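Local structure of trypsin-resistant surface T6 protein (Streptococcus pyogenes serotype M6, 4P0D) at residues 65-70 with 97-102. The protein forms the backbone subunit of a streptococcal pilus and is probably joined to the cell wall or its neighbours through a C-terminal sorting signal. The protein carries 1 engineered substitution. Numbering follows the deposited sequence.
Sequences GINTGK and IALLTG
Ile66 lays the end of its long branch over CB of Ile97, the carbon at which its side chain branches, CD1 lying 4.2 Å from CB. This is helix-on-sheet packing in the Ig-like N-terminal domain of the pilin: the last turn of helix 56-68 rests on one face of strand 94-101, with the Ile66 and Ile97 CA atoms 9.2 Å apart. In Ile66, CG1 stands anti to the carbonyl carbon (chi1 -71°) and the branch beyond it is extended (chi2 178°), which carries CD1 down to the strand. Ile97 and Leu99, two residues apart, both turn toward the helix, while Ala98 and Leu100 between and beyond them face the other way, Ala98 onto Leu23 and Leu100 onto Ile112. The same helix also covers this face through Ile59 and Ile62, on Ile97, and Ala63, on Leu99; Tyr24 of the adjoining strand 20-31 touches both Ile66 and Leu99. No hydrogen bond links 65-70 to 97-102, and the small buried surface, 127 Å² for both sides together, is side-chain packing. The second pair is mixed: the end of Asn67 comes to Leu99 from the opposite direction, in van der Waals contact, while its ND2 makes a weak hydrogen bond to Thr289 OG1, far along the chain. Behind the contact the helix ends at Thr68, whose OG1 donates to Gly65 O (3.1 Å) from above the carbonyl plane, and Gly69 follows with positive phi. The nearest approach of the two segments is Asn67 ND2 against the methyl Leu99 CD1, at 3.6 Å.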
# COMPACT_ATOMS: atom_id res chain seq x y z
N GLY A 65 20.58 -26.17 0.65
CA GLY A 65 21.92 -26.54 0.17
C GLY A 65 22.02 -26.52 -1.34
O GLY A 65 23.03 -26.13 -1.90
N ILE A 66 20.94 -26.95 -2.00
CA ILE A 66 20.87 -26.92 -3.45
C ILE A 66 20.96 -25.49 -3.95
O ILE A 66 21.66 -25.20 -4.93
CB ILE A 66 19.57 -27.60 -3.95
CG1 ILE A 66 19.67 -29.11 -3.72
CG2 ILE A 66 19.33 -27.29 -5.42
CD1 ILE A 66 18.46 -29.91 -4.12
N ASN A 67 20.22 -24.60 -3.30
CA ASN A 67 20.19 -23.20 -3.73
C ASN A 67 21.46 -22.41 -3.43
O ASN A 67 21.79 -21.49 -4.17
CB ASN A 67 18.95 -22.50 -3.15
CG ASN A 67 17.72 -22.77 -3.98
OD1 ASN A 67 17.77 -22.65 -5.20
ND2 ASN A 67 16.62 -23.12 -3.34
N THR A 68 22.19 -22.77 -2.38
CA THR A 68 23.52 -22.17 -2.18
C THR A 68 24.58 -22.77 -3.09
O THR A 68 25.59 -22.13 -3.38
CB THR A 68 24.07 -22.35 -0.76
OG1 THR A 68 24.27 -23.73 -0.48
CG2 THR A 68 23.13 -21.74 0.28
N GLY A 69 24.36 -24.00 -3.54
CA GLY A 69 25.36 -24.72 -4.32
C GLY A 69 26.20 -25.67 -3.47
O GLY A 69 27.03 -26.39 -4.02
N LYS A 70 25.98 -25.69 -2.16
CA LYS A 70 26.69 -26.63 -1.25
C LYS A 70 26.40 -28.10 -1.55
O LYS A 70 27.27 -28.96 -1.38
CB LYS A 70 26.29 -26.37 0.21
N ILE A 97 14.38 -33.66 -5.13
CA ILE A 97 13.69 -32.54 -4.50
C ILE A 97 13.07 -31.74 -5.63
O ILE A 97 13.76 -31.38 -6.57
CB ILE A 97 14.68 -31.63 -3.75
CG1 ILE A 97 15.30 -32.39 -2.57
CG2 ILE A 97 14.00 -30.35 -3.26
CD1 ILE A 97 14.30 -32.91 -1.55
N ALA A 98 11.77 -31.46 -5.52
CA ALA A 98 11.11 -30.58 -6.47
C ALA A 98 10.90 -29.22 -5.83
O ALA A 98 10.44 -29.13 -4.69
CB ALA A 98 9.79 -31.19 -6.92
N LEU A 99 11.29 -28.17 -6.55
CA LEU A 99 10.97 -26.79 -6.18
C LEU A 99 10.02 -26.15 -7.22
O LEU A 99 10.27 -26.21 -8.45
CB LEU A 99 12.23 -25.93 -6.03
CG LEU A 99 13.24 -26.40 -4.97
CD1 LEU A 99 14.47 -25.49 -4.98
CD2 LEU A 99 12.63 -26.45 -3.57
N LEU A 100 8.96 -25.54 -6.70
CA LEU A 100 8.00 -24.80 -7.51
C LEU A 100 8.19 -23.31 -7.24
O LEU A 100 8.01 -22.85 -6.09
CB LEU A 100 6.56 -25.24 -7.18
CG LEU A 100 6.21 -26.72 -7.46
CD1 LEU A 100 6.47 -27.60 -6.25
CD2 LEU A 100 4.75 -26.85 -7.86
N THR A 101 8.58 -22.56 -8.27
CA THR A 101 8.99 -21.16 -8.13
C THR A 101 8.27 -20.30 -9.15
O THR A 101 7.68 -20.81 -10.10
CB THR A 101 10.50 -20.96 -8.40
OG1 THR A 101 10.83 -21.53 -9.67
CG2 THR A 101 11.33 -21.62 -7.35
N GLY A 102 8.29 -18.98 -8.92
CA GLY A 102 7.78 -18.01 -9.87
C GLY A 102 6.30 -18.06 -10.24
O GLY A 102 5.94 -17.60 -11.31